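Local coordinates for soluble secreted antigen MPT53 (Mycobacterium tuberculosis, PDB 1LU4), which probably catalyses the oxidation of reduced, unfolded secreted proteins, forming their disulfide bonds as a thioredoxin-fold oxidoreductase, at residues Trp30-Pro34 with Ala69-Val74; Glu3-Ala9 with Ile91-Tyr95; Pro37-Ala41 with Phe73-Tyr77; Ser45-Val49 with Ser123-Ser128. All coordinates share one frame; numbering follows the deposited sequence. Where two conformers were deposited one is given.

Contact 1. Residues Trp30-Pro34 with Ala69-Val74; sequences WFWTP and AMQSFV
Strand 30-32 and helix 69-74 run at 124° to each other, their axes no nearer than 12.5 Å; the backbones approach most closely beyond the strand, at Pro34 and Phe73, whose CA atoms are 5.8 Å apart. In this thioredoxin-like fold the pairing sets helix 67-77 against the end of central strand 27-32, and aromatic rings fill the gap. The six-membered ring of Trp32 and the ring of Phe73 form an offset stack, centroids 4.4 Å apart and planes 14° from parallel, with Trp32 CZ3 3.3 Å from Phe73 CD1. Trp32 can lie there because its CG sits between the backbone N and the carbonyl carbon (chi1 61°), swinging the indole toward the helix. Trp30 reaches the edge of the Phe73 ring instead, Trp30 CH2 being 3.8 Å from Phe73 CE1. The far rim of the Trp32 indole lies against the helix backbone, CH2 to Met70 O 3.5 Å, with Val74 CG2 beside CZ2. Both indole nitrogens are satisfied: Trp32 NE1 by Asn83, Trp30 NE1 by Glu42. Pro34 closes the other end, its CB 3.6 Å from Ala69 O and 3.8 Å from Phe73 CB.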
loop_
_atom_site.group_PDB
_atom_site.type_symbol
_atom_site.label_atom_id
_atom_site.label_comp_id
_atom_site.label_asym_id
_atom_site.label_seq_id
_atom_site.Cartn_x
_atom_site.Cartn_y
_atom_site.Cartn_z
ATOM N N TRP A 30 -0.817 -1.094 0.685
ATOM C CA TRP A 30 -1.111 -1.543 -0.656
ATOM C C TRP A 30 0.168 -2.099 -1.249
ATOM O O TRP A 30 1.141 -1.373 -1.463
ATOM C CB TRP A 30 -1.643 -0.393 -1.508
ATOM C CG TRP A 30 -2.048 -0.755 -2.906
ATOM C CD1 TRP A 30 -2.929 -1.725 -3.304
ATOM C CD2 TRP A 30 -1.639 -0.110 -4.126
ATOM N NE1 TRP A 30 -3.077 -1.749 -4.663
ATOM C CE2 TRP A 30 -2.296 -0.766 -5.183
ATOM C CE3 TRP A 30 -0.769 0.962 -4.385
ATOM C CZ2 TRP A 30 -2.102 -0.372 -6.515
ATOM C CZ3 TRP A 30 -0.580 1.352 -5.731
ATOM C CH2 TRP A 30 -1.253 0.670 -6.743
ATOM N N PHE A 31 0.155 -3.417 -1.497
ATOM C CA PHE A 31 1.329 -4.124 -2.062
ATOM C C PHE A 31 1.196 -4.175 -3.542
ATOM O O PHE A 31 0.215 -4.730 -4.090
ATOM C CB PHE A 31 1.357 -5.564 -1.482
ATOM C CG PHE A 31 1.609 -5.591 0.008
ATOM C CD1 PHE A 31 0.576 -5.425 0.941
ATOM C CD2 PHE A 31 2.912 -5.781 0.498
ATOM C CE1 PHE A 31 0.846 -5.460 2.292
ATOM C CE2 PHE A 31 3.169 -5.794 1.864
ATOM C CZ PHE A 31 2.144 -5.617 2.786
ATOM N N TRP A 32 2.162 -3.594 -4.241
ATOM C CA TRP A 32 2.066 -3.443 -5.718
ATOM C C TRP A 32 3.404 -3.718 -6.368
ATOM O O TRP A 32 4.478 -3.742 -5.760
ATOM C CB TRP A 32 1.624 -2.019 -6.003
ATOM C CG TRP A 32 2.436 -0.851 -5.579
ATOM C CD1 TRP A 32 2.330 -0.200 -4.388
ATOM C CD2 TRP A 32 3.459 -0.163 -6.317
ATOM N NE1 TRP A 32 3.208 0.856 -4.305
ATOM C CE2 TRP A 32 3.906 0.901 -5.491
ATOM C CE3 TRP A 32 4.022 -0.334 -7.580
ATOM C CZ2 TRP A 32 4.899 1.804 -5.894
ATOM C CZ3 TRP A 32 5.005 0.557 -7.975
ATOM C CH2 TRP A 32 5.453 1.607 -7.137
ATOM N N THR A 33 3.307 -3.948 -7.711
ATOM C CA THR A 33 4.485 -3.926 -8.548
ATOM C C THR A 33 4.153 -3.093 -9.779
ATOM O O THR A 33 2.997 -3.064 -10.194
ATOM C CB THR A 33 4.908 -5.361 -8.986
ATOM O OG1 THR A 33 3.926 -5.937 -9.912
ATOM C CG2 THR A 33 5.150 -6.336 -7.887
ATOM N N PRO A 34 5.127 -2.374 -10.388
ATOM C CA PRO A 34 4.744 -1.378 -11.387
ATOM C C PRO A 34 4.310 -1.957 -12.714
ATOM O O PRO A 34 3.699 -1.240 -13.525
ATOM C CB PRO A 34 6.016 -0.523 -11.510
ATOM C CG PRO A 34 7.149 -1.428 -11.052
ATOM C CD PRO A 34 6.493 -2.251 -9.940
ATOM N N ALA A 69 11.631 2.264 -11.995
ATOM C CA ALA A 69 10.331 1.803 -12.496
ATOM C C ALA A 69 9.265 2.050 -11.439
ATOM O O ALA A 69 8.112 2.423 -11.759
ATOM C CB ALA A 69 10.405 0.319 -12.884
ATOM N N MET A 70 9.628 1.828 -10.199
ATOM C CA MET A 70 8.688 2.143 -9.091
ATOM C C MET A 70 8.343 3.598 -9.095
ATOM O O MET A 70 7.181 3.996 -8.976
ATOM C CB MET A 70 9.275 1.717 -7.746
ATOM C CG MET A 70 9.498 0.214 -7.607
ATOM S SD MET A 70 10.405 -0.103 -6.064
ATOM C CE MET A 70 10.372 -1.878 -6.017
ATOM N N GLN A 71 9.369 4.445 -9.228
ATOM C CA GLN A 71 9.135 5.903 -9.217
ATOM C C GLN A 71 8.294 6.341 -10.410
ATOM O O GLN A 71 7.436 7.195 -10.297
ATOM C CB GLN A 71 10.488 6.629 -9.274
ATOM C CG GLN A 71 11.216 6.448 -7.957
ATOM C CD GLN A 71 12.595 7.071 -7.968
ATOM O OE1 GLN A 71 13.174 7.401 -9.027
ATOM N NE2 GLN A 71 13.131 7.291 -6.792
ATOM N N SER A 72 8.544 5.759 -11.607
ATOM C CA SER A 72 7.711 6.153 -12.751
ATOM C C SER A 72 6.263 5.872 -12.502
ATOM O O SER A 72 5.398 6.632 -12.975
ATOM C CB SER A 72 8.191 5.363 -13.978
ATOM O OG SER A 72 9.425 5.850 -14.418
ATOM N N PHE A 73 5.958 4.735 -11.851
ATOM C CA PHE A 73 4.577 4.369 -11.571
ATOM C C PHE A 73 3.914 5.353 -10.595
ATOM O O PHE A 73 2.822 5.839 -10.839
ATOM C CB PHE A 73 4.624 2.953 -11.030
ATOM C CG PHE A 73 3.325 2.325 -10.655
ATOM C CD1 PHE A 73 2.755 2.507 -9.391
ATOM C CD2 PHE A 73 2.627 1.485 -11.547
ATOM C CE1 PHE A 73 1.590 1.826 -9.049
ATOM C CE2 PHE A 73 1.453 0.840 -11.185
ATOM C CZ PHE A 73 0.919 0.998 -9.908
ATOM N N VAL A 74 4.637 5.690 -9.510
ATOM C CA VAL A 74 4.122 6.658 -8.565
ATOM C C VAL A 74 3.872 7.987 -9.249
ATOM O O VAL A 74 2.840 8.649 -8.970
ATOM C CB VAL A 74 5.105 6.784 -7.371
ATOM C CG1 VAL A 74 4.842 8.036 -6.553
ATOM C CG2 VAL A 74 5.060 5.548 -6.473
#

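Contact 2. Residues Glu3-Ala9 with Ile91-Tyr95; sequences ERLQFTA and IWARY
The guanidinium of Arg4 lies with one face on Tyr95, whose CE1 sits over its centre, 3.5 Å from Arg4 CZ; two waters lie at its edge, in its plane. The two planes are inclined by 40°, so the groups are not flush. A bend at chi3 (-61°) folds the arginine's end onto the ring, and Arg4 CD lies over a face of that ring, toward its rim. Phe7 receives Ile91 CG2 over the middle of one face, a CH-pi contact 4.2 Å from the centroid and only 6° off the ring normal, while Arg4 O lies in the plane at its edge. Ile91 CD1 continues to Ala9 CB, 3.8 Å away. Arg94 turns one face of its guanidinium to Gln6 O, and its NH1 makes a weak hydrogen bond to Arg4 O (3.4 Å).

Water completes the polar rim. One molecule joins Arg4 NH1 (2.8 Å) to Arg94 O (2.7 Å), and another joins Gln6 O to Arg94 NH2. The hydroxyl of Tyr95 packs beside Leu5, with Leu5 CD2 3.3 Å from Tyr95 OH, and is hydrogen-bonded to Tyr106 OH on strand 102-106. Gln6 centres an inverse gamma turn that leads the chain from the 3-10 turn toward strand 8-10. The whole fastens the N-terminal segment and the start of the 8-10/16-18 hairpin to short helix 90-94 and, through Leu84, to edge strand 82-85; the N-terminal segment with its hairpin is an addition to the thioredoxin core, consistent with a TlpA-like member of the superfamily.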
loop_
_atom_site.group_PDB
_atom_site.type_symbol
_atom_site.label_atom_id
_atom_site.label_comp_id
_atom_site.label_asym_id
_atom_site.label_seq_id
_atom_site.Cartn_x
_atom_site.Cartn_y
_atom_site.Cartn_z
ATOM N N GLU A 3 1.809 -6.041 16.026
ATOM C CA GLU A 3 3.256 -6.138 15.931
ATOM C C GLU A 3 3.793 -6.369 14.525
ATOM O O GLU A 3 4.983 -6.150 14.232
ATOM C CB GLU A 3 3.716 -7.274 16.883
ATOM C CG GLU A 3 5.167 -7.049 17.290
ATOM C CD GLU A 3 5.499 -7.566 18.673
ATOM O OE1 GLU A 3 4.680 -8.324 19.234
ATOM O OE2 GLU A 3 6.582 -7.206 19.179
ATOM N N ARG A 4 3.001 -6.808 13.542
ATOM C CA ARG A 4 3.640 -6.834 12.247
ATOM C C ARG A 4 4.028 -5.473 11.669
ATOM O O ARG A 4 4.930 -5.410 10.825
ATOM C CB ARG A 4 2.686 -7.427 11.216
ATOM C CG ARG A 4 2.342 -8.872 11.457
ATOM C CD ARG A 4 1.382 -9.420 10.412
ATOM N NE ARG A 4 0.118 -8.693 10.408
ATOM C CZ ARG A 4 -0.896 -8.805 9.559
ATOM N NH1 ARG A 4 -0.763 -9.737 8.595
ATOM N NH2 ARG A 4 -2.013 -8.094 9.599
ATOM N N LEU A 5 3.337 -4.438 12.126
ATOM C CA LEU A 5 3.684 -3.092 11.678
ATOM C C LEU A 5 5.074 -2.683 12.195
ATOM O O LEU A 5 5.555 -1.640 11.793
ATOM C CB LEU A 5 2.655 -2.087 12.181
ATOM C CG LEU A 5 1.292 -2.178 11.492
ATOM C CD1 LEU A 5 0.269 -1.354 12.258
ATOM C CD2 LEU A 5 1.390 -1.685 10.035
ATOM N N GLN A 6 5.733 -3.450 13.070
ATOM C CA GLN A 6 7.023 -3.095 13.639
ATOM C C GLN A 6 8.119 -3.449 12.653
ATOM O O GLN A 6 8.866 -4.400 12.855
ATOM C CB GLN A 6 7.197 -3.801 14.977
ATOM C CG GLN A 6 5.915 -3.896 15.782
ATOM C CD GLN A 6 6.212 -3.413 17.193
ATOM O OE1 GLN A 6 5.531 -3.849 18.099
ATOM N NE2 GLN A 6 7.222 -2.551 17.247
ATOM N N PHE A 7 8.161 -2.698 11.553
ATOM C CA PHE A 7 9.222 -2.879 10.568
ATOM C C PHE A 7 9.829 -1.515 10.267
ATOM O O PHE A 7 9.149 -0.509 10.480
ATOM C CB PHE A 7 8.738 -3.522 9.278
ATOM C CG PHE A 7 7.635 -2.756 8.550
ATOM C CD1 PHE A 7 7.873 -1.730 7.656
ATOM C CD2 PHE A 7 6.306 -3.115 8.745
ATOM C CE1 PHE A 7 6.864 -1.069 7.021
ATOM C CE2 PHE A 7 5.277 -2.427 8.090
ATOM C CZ PHE A 7 5.540 -1.401 7.189
ATOM N N THR A 8 11.014 -1.554 9.697
ATOM C CA THR A 8 11.563 -0.312 9.125
ATOM C C THR A 8 11.818 -0.561 7.655
ATOM O O THR A 8 11.951 -1.689 7.170
ATOM C CB THR A 8 12.804 0.209 9.862
ATOM O OG1 THR A 8 13.873 -0.751 9.799
ATOM C CG2 THR A 8 12.457 0.436 11.331
ATOM N N ALA A 9 11.832 0.566 6.955
ATOM C CA ALA A 9 11.908 0.502 5.521
ATOM C C ALA A 9 12.582 1.719 4.923
ATOM O O ALA A 9 12.897 2.647 5.672
ATOM C CB ALA A 9 10.457 0.406 5.026
ATOM N N ILE A 91 9.290 -7.074 3.785
ATOM C CA ILE A 91 7.967 -6.685 4.326
ATOM C C ILE A 91 6.875 -7.491 3.677
ATOM O O ILE A 91 5.914 -7.933 4.346
ATOM C CB ILE A 91 7.729 -5.150 4.139
ATOM C CG1 ILE A 91 8.883 -4.348 4.785
ATOM C CG2 ILE A 91 6.377 -4.764 4.657
ATOM C CD1 ILE A 91 8.814 -2.894 4.289
ATOM N N TRP A 92 6.975 -7.768 2.380
ATOM C CA TRP A 92 5.993 -8.599 1.701
ATOM C C TRP A 92 5.722 -9.879 2.334
ATOM O O TRP A 92 4.800 -10.523 2.655
ATOM C CB TRP A 92 6.315 -8.878 0.271
ATOM C CG TRP A 92 5.980 -7.738 -0.595
ATOM C CD1 TRP A 92 6.434 -6.460 -0.508
ATOM C CD2 TRP A 92 5.092 -7.784 -1.721
ATOM N NE1 TRP A 92 5.941 -5.717 -1.449
ATOM C CE2 TRP A 92 5.104 -6.472 -2.237
ATOM C CE3 TRP A 92 4.293 -8.723 -2.377
ATOM C CZ2 TRP A 92 4.436 -5.890 -3.337
ATOM C CZ3 TRP A 92 3.588 -8.255 -3.486
ATOM C CH2 TRP A 92 3.690 -6.928 -3.890
ATOM N N ALA A 93 6.938 -10.339 2.886
ATOM C CA ALA A 93 7.166 -12.011 3.658
ATOM C C ALA A 93 6.435 -11.748 4.932
ATOM O O ALA A 93 5.713 -12.640 5.339
ATOM C CB ALA A 93 8.551 -12.336 3.704
ATOM N N ARG A 94 6.603 -10.617 5.612
ATOM C CA ARG A 94 6.048 -10.403 6.944
ATOM C C ARG A 94 4.539 -10.475 6.856
ATOM O O ARG A 94 3.885 -10.912 7.797
ATOM C CB ARG A 94 6.642 -9.098 7.509
ATOM C CG ARG A 94 6.115 -8.724 8.886
ATOM C CD ARG A 94 6.789 -7.354 9.105
ATOM N NE ARG A 94 8.019 -7.620 9.815
ATOM C CZ ARG A 94 8.268 -7.700 11.107
ATOM N NH1 ARG A 94 7.348 -7.516 12.045
ATOM N NH2 ARG A 94 9.508 -7.969 11.459
ATOM N N TYR A 95 3.989 -10.010 5.722
ATOM C CA TYR A 95 2.585 -9.948 5.538
ATOM C C TYR A 95 2.088 -11.124 4.764
ATOM O O TYR A 95 0.892 -11.028 4.464
ATOM C CB TYR A 95 2.174 -8.622 4.790
ATOM C CG TYR A 95 2.085 -7.557 5.873
ATOM C CD1 TYR A 95 0.858 -7.392 6.532
ATOM C CD2 TYR A 95 3.190 -6.808 6.238
ATOM C CE1 TYR A 95 0.704 -6.451 7.529
ATOM C CE2 TYR A 95 3.062 -5.862 7.262
ATOM C CZ TYR A 95 1.804 -5.712 7.878
ATOM O OH TYR A 95 1.772 -4.790 8.876
HETATM O O HOH W 1 1.281 -11.640 8.205
HETATM O O HOH W 2 -1.542 -11.540 5.866
HETATM O O HOH W 3 10.292 -6.501 14.304
#

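Contact 3. Residues Pro37-Ala41 with Phe73-Tyr77; sequences PFCNA and FVSKY
Asn40 has its CG anti to its own carbonyl carbon (chi1 -82°), which carries the amide off helix 37-41 toward Phe73 and Tyr77; Tyr77, with its CG likewise anti to the carbonyl carbon, sends its hydroxyl back to meet it. The Asn40 amide meets the edge of the Phe73 ring, its plane nearly perpendicular (87°) to the ring's, with Asn40 CG 3.7 Å from Phe73 CE2. Tyr77 OH is 3.5 Å from Asn40 CB, and the end of the amide comes closer still to this hydroxyl, but which amide atom is oxygen and which nitrogen is doubtful. Cys39 adds its backbone at the Phe73 edge, its O 3.6 Å from Phe73 CZ, and its CB packs 4.1 Å from the same carbon. Within helix 73-77, Tyr77 CD2 lies over the centre of one Phe73 face, 3.9 Å above it, in a T-shaped pair; Trp32 occupies the opposite face. Lys76 CG in turn lies over the Tyr77 ring.

Cys39 belongs to a thioredoxin-type CxxC at a helix start, the predicted redox pair with Cys36, but the disulfide is absent here. The directions of helices 37-41 and 73-77 differ by 37°, their axes 11.8 Å apart at closest, so side chains bridge the space. Further along helix 37-52, Ala43 touches Phe73 and Tyr77, and Pro44 touches Tyr77; on the sheet side Trp30 and Trp32 of strand 27-32 line the joint, and Gln100 and Pro101 abut Cys39.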
loop_
_atom_site.group_PDB
_atom_site.type_symbol
_atom_site.label_atom_id
_atom_site.label_comp_id
_atom_site.label_asym_id
_atom_site.label_seq_id
_atom_site.Cartn_x
_atom_site.Cartn_y
_atom_site.Cartn_z
ATOM N N PRO A 37 -0.757 -5.304 -14.506
ATOM C CA PRO A 37 -1.848 -4.537 -15.079
ATOM C C PRO A 37 -2.949 -4.278 -14.050
ATOM O O PRO A 37 -3.678 -3.283 -14.196
ATOM C CB PRO A 37 -2.324 -5.396 -16.238
ATOM C CG PRO A 37 -1.990 -6.800 -15.808
ATOM C CD PRO A 37 -0.661 -6.652 -15.076
ATOM N N PHE A 38 -3.119 -5.145 -13.080
ATOM C CA PHE A 38 -4.138 -4.940 -12.058
ATOM C C PHE A 38 -3.709 -3.794 -11.162
ATOM O O PHE A 38 -4.526 -2.937 -10.818
ATOM C CB PHE A 38 -4.390 -6.221 -11.274
ATOM C CG PHE A 38 -4.856 -7.358 -12.157
ATOM C CD1 PHE A 38 -6.195 -7.491 -12.459
ATOM C CD2 PHE A 38 -3.916 -8.294 -12.681
ATOM C CE1 PHE A 38 -6.646 -8.548 -13.265
ATOM C CE2 PHE A 38 -4.373 -9.322 -13.485
ATOM C CZ PHE A 38 -5.723 -9.428 -13.788
ATOM N N CYS A 39 -2.425 -3.724 -10.796
ATOM C CA CYS A 39 -1.921 -2.623 -10.018
ATOM C C CYS A 39 -2.069 -1.313 -10.792
ATOM O O CYS A 39 -2.442 -0.282 -10.213
ATOM C CB CYS A 39 -0.468 -2.846 -9.632
ATOM S SG CYS A 39 -0.190 -4.206 -8.465
ATOM N N ASN A 40 -1.785 -1.360 -12.067
ATOM C CA ASN A 40 -1.919 -0.175 -12.897
ATOM C C ASN A 40 -3.374 0.265 -12.954
ATOM O O ASN A 40 -3.655 1.469 -12.917
ATOM C CB ASN A 40 -1.438 -0.431 -14.337
ATOM C CG ASN A 40 0.070 -0.312 -14.414
ATOM O OD1 ASN A 40 0.835 -1.285 -14.084
ATOM N ND2 ASN A 40 0.512 0.822 -14.849
ATOM N N ALA A 41 -4.342 -0.670 -13.035
ATOM C CA ALA A 41 -5.770 -0.329 -13.041
ATOM C C ALA A 41 -6.194 0.257 -11.728
ATOM O O ALA A 41 -7.038 1.162 -11.697
ATOM C CB ALA A 41 -6.576 -1.551 -13.397
ATOM N N PHE A 73 5.958 4.735 -11.851
ATOM C CA PHE A 73 4.577 4.369 -11.571
ATOM C C PHE A 73 3.914 5.353 -10.595
ATOM O O PHE A 73 2.822 5.839 -10.839
ATOM C CB PHE A 73 4.624 2.953 -11.030
ATOM C CG PHE A 73 3.325 2.325 -10.655
ATOM C CD1 PHE A 73 2.755 2.507 -9.391
ATOM C CD2 PHE A 73 2.627 1.485 -11.547
ATOM C CE1 PHE A 73 1.590 1.826 -9.049
ATOM C CE2 PHE A 73 1.453 0.840 -11.185
ATOM C CZ PHE A 73 0.919 0.998 -9.908
ATOM N N VAL A 74 4.637 5.690 -9.510
ATOM C CA VAL A 74 4.122 6.658 -8.565
ATOM C C VAL A 74 3.872 7.987 -9.249
ATOM O O VAL A 74 2.840 8.649 -8.970
ATOM C CB VAL A 74 5.105 6.784 -7.371
ATOM C CG1 VAL A 74 4.842 8.036 -6.553
ATOM C CG2 VAL A 74 5.060 5.548 -6.473
ATOM N N SER A 75 4.794 8.394 -10.119
ATOM C CA SER A 75 4.643 9.696 -10.812
ATOM C C SER A 75 3.472 9.669 -11.767
ATOM O O SER A 75 2.684 10.601 -11.820
ATOM C CB SER A 75 5.913 10.049 -11.559
ATOM O OG SER A 75 6.958 10.315 -10.640
ATOM N N LYS A 76 3.360 8.627 -12.600
ATOM C CA LYS A 76 2.308 8.514 -13.595
ATOM C C LYS A 76 0.916 8.576 -12.988
ATOM O O LYS A 76 0.042 9.186 -13.572
ATOM C CB LYS A 76 2.495 7.190 -14.354
ATOM C CG LYS A 76 1.403 6.858 -15.376
ATOM C CD LYS A 76 1.796 5.567 -16.095
ATOM C CE LYS A 76 0.666 5.258 -17.104
ATOM N NZ LYS A 76 1.017 4.001 -17.785
ATOM N N TYR A 77 0.753 7.929 -11.815
ATOM C CA TYR A 77 -0.541 7.833 -11.204
ATOM C C TYR A 77 -0.722 8.783 -10.041
ATOM O O TYR A 77 -1.784 8.765 -9.398
ATOM C CB TYR A 77 -0.841 6.381 -10.771
ATOM C CG TYR A 77 -0.863 5.449 -11.957
ATOM C CD1 TYR A 77 -1.862 5.567 -12.912
ATOM C CD2 TYR A 77 0.077 4.436 -12.126
ATOM C CE1 TYR A 77 -1.948 4.723 -14.020
ATOM C CE2 TYR A 77 0.019 3.583 -13.233
ATOM C CZ TYR A 77 -0.986 3.725 -14.150
ATOM O OH TYR A 77 -1.062 2.921 -15.268
#

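Contact 4. Residues Ser45-Val49 with Ser123-Ser128; sequences SLSQV and SQDELS
Val49 and Leu127 carry the apolar part of a helix-helix contact lying against the sheet of the thioredoxin fold, helices 45-49 and 124-128 crossing at -43° with axes 9.7 Å apart at closest. Leu127 has CG opposite its backbone N (chi1 179°), and its CD2 packs onto helix 45-49 against three partners: Ser45 O at 3.7 Å, Val49 CG2 at 3.8 Å and Leu46 CD2 at 4.1 Å. Leu46 sets out away from helix 124-128, yet its branch end returns to meet this methyl; Phe103 of strand 102-106 touches both leucines from the sheet. Gln124, extended beyond CG, runs alongside Val49, the two side chains pointing opposite ways, its CG 3.8 Å from Val49 CG2. Its amide then reaches the surface, where Gln48, bent at chi2, brings its own amide round: one water donates to Gln124 OE1 and accepts from Gln48 NE2, a water bridge between the helices at the exposed side of the apolar contact. Ser45 packs its OG against Gln124 CB, 3.3 Å away. Helix 124-128 starts with an N-cap, Ser123 OG accepting from Glu126 N at 2.9 Å, with an N-H...O angle of 157°.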
loop_
_atom_site.group_PDB
_atom_site.type_symbol
_atom_site.label_atom_id
_atom_site.label_comp_id
_atom_site.label_asym_id
_atom_site.label_seq_id
_atom_site.Cartn_x
_atom_site.Cartn_y
_atom_site.Cartn_z
ATOM N N SER A 45 -7.322 4.876 -8.580
ATOM C CA SER A 45 -8.224 4.817 -7.445
ATOM C C SER A 45 -7.503 5.019 -6.146
ATOM O O SER A 45 -8.003 5.710 -5.246
ATOM C CB SER A 45 -8.936 3.452 -7.438
ATOM O OG SER A 45 -9.753 3.407 -8.619
ATOM N N LEU A 46 -6.335 4.418 -5.946
ATOM C CA LEU A 46 -5.490 4.705 -4.749
ATOM C C LEU A 46 -5.216 6.184 -4.677
ATOM O O LEU A 46 -5.330 6.788 -3.608
ATOM C CB LEU A 46 -4.136 3.975 -4.782
ATOM C CG LEU A 46 -4.062 2.565 -4.216
ATOM C CD1 LEU A 46 -4.305 2.538 -2.688
ATOM C CD2 LEU A 46 -5.013 1.603 -4.909
ATOM N N SER A 47 -4.840 6.797 -5.814
ATOM C CA SER A 47 -4.470 8.218 -5.755
ATOM C C SER A 47 -5.630 9.080 -5.286
ATOM O O SER A 47 -5.496 9.929 -4.396
ATOM C CB SER A 47 -4.100 8.657 -7.184
ATOM O OG SER A 47 -3.781 10.042 -7.144
ATOM N N GLN A 48 -6.799 8.819 -5.829
ATOM C CA GLN A 48 -8.003 9.619 -5.515
ATOM C C GLN A 48 -8.499 9.329 -4.114
ATOM O O GLN A 48 -8.844 10.241 -3.365
ATOM C CB GLN A 48 -9.084 9.302 -6.562
ATOM C CG GLN A 48 -8.783 9.934 -7.930
ATOM C CD GLN A 48 -8.800 11.433 -7.866
ATOM O OE1 GLN A 48 -7.773 12.123 -8.172
ATOM N NE2 GLN A 48 -9.920 12.005 -7.484
ATOM N N VAL A 49 -8.600 8.065 -3.728
ATOM C CA VAL A 49 -9.124 7.724 -2.405
ATOM C C VAL A 49 -8.185 8.212 -1.306
ATOM O O VAL A 49 -8.645 8.741 -0.290
ATOM C CB VAL A 49 -9.500 6.257 -2.307
ATOM C CG1 VAL A 49 -10.005 5.930 -0.883
ATOM C CG2 VAL A 49 -10.571 5.886 -3.326
ATOM N N SER A 123 -12.461 -1.752 -7.586
ATOM C CA SER A 123 -13.000 -0.492 -8.131
ATOM C C SER A 123 -12.766 0.605 -7.097
ATOM O O SER A 123 -12.616 0.411 -5.894
ATOM C CB SER A 123 -14.498 -0.597 -8.386
ATOM O OG SER A 123 -15.218 -0.717 -7.110
ATOM N N GLN A 124 -12.863 1.851 -7.624
ATOM C CA GLN A 124 -12.795 2.994 -6.705
ATOM C C GLN A 124 -13.927 3.023 -5.707
ATOM O O GLN A 124 -13.719 3.338 -4.536
ATOM C CB GLN A 124 -12.754 4.314 -7.503
ATOM C CG GLN A 124 -12.449 5.489 -6.550
ATOM C CD GLN A 124 -12.397 6.819 -7.238
ATOM O OE1 GLN A 124 -12.462 7.895 -6.623
ATOM N NE2 GLN A 124 -12.288 6.831 -8.546
ATOM N N ASP A 125 -15.138 2.719 -6.176
ATOM C CA ASP A 125 -16.270 2.710 -5.261
ATOM C C ASP A 125 -16.042 1.710 -4.138
ATOM O O ASP A 125 -16.328 1.984 -2.978
ATOM C CB ASP A 125 -17.559 2.367 -6.012
ATOM C CG ASP A 125 -18.182 3.565 -6.700
ATOM O OD1 ASP A 125 -17.598 4.657 -6.844
ATOM O OD2 ASP A 125 -19.349 3.406 -7.141
ATOM N N GLU A 126 -15.514 0.521 -4.524
ATOM C CA GLU A 126 -15.297 -0.445 -3.455
ATOM C C GLU A 126 -14.229 0.035 -2.467
ATOM O O GLU A 126 -14.365 -0.065 -1.270
ATOM C CB GLU A 126 -14.927 -1.830 -3.984
ATOM C CG GLU A 126 -14.629 -2.824 -2.869
ATOM C CD GLU A 126 -14.325 -4.239 -3.371
ATOM O OE1 GLU A 126 -14.823 -4.662 -4.435
ATOM O OE2 GLU A 126 -13.529 -4.904 -2.662
ATOM N N LEU A 127 -13.118 0.559 -3.011
ATOM C CA LEU A 127 -12.028 1.063 -2.169
ATOM C C LEU A 127 -12.484 2.203 -1.266
ATOM O O LEU A 127 -12.160 2.191 -0.069
ATOM C CB LEU A 127 -10.882 1.519 -3.086
ATOM C CG LEU A 127 -9.668 2.108 -2.346
ATOM C CD1 LEU A 127 -9.047 1.126 -1.385
ATOM C CD2 LEU A 127 -8.636 2.606 -3.361
ATOM N N SER A 128 -13.236 3.134 -1.813
ATOM C CA SER A 128 -13.745 4.246 -1.012
ATOM C C SER A 128 -14.573 3.733 0.158
ATOM O O SER A 128 -14.451 4.216 1.292
ATOM C CB SER A 128 -14.531 5.168 -1.971
ATOM O OG SER A 128 -15.095 6.192 -1.229
HETATM O O HOH W 4 -12.322 10.571 -7.600
#

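Contacts 1 and 3 are close companions, centres 6 Å apart: both use Phe73 of helix 67-77, and Cys39 of contact 3 places its SG 3.6 Å from Trp32 CA of contact 1. The predicted redox centre therefore lies where strand 27-32 passes into helix 37-52. Contact 4 takes up that same helix farther on, about 13 Å from contact 3 between centres, and touches contact 1 through Leu46 CG, 3.6 Å from Trp30 CD2. Contact 2 lies on the other side of the chain's centre from contacts 3 and 4, its centre about 24 Å from that of contact 4, but reaches contact 1 directly, Tyr95 CB lying 3.6 Å from Phe31 CZ.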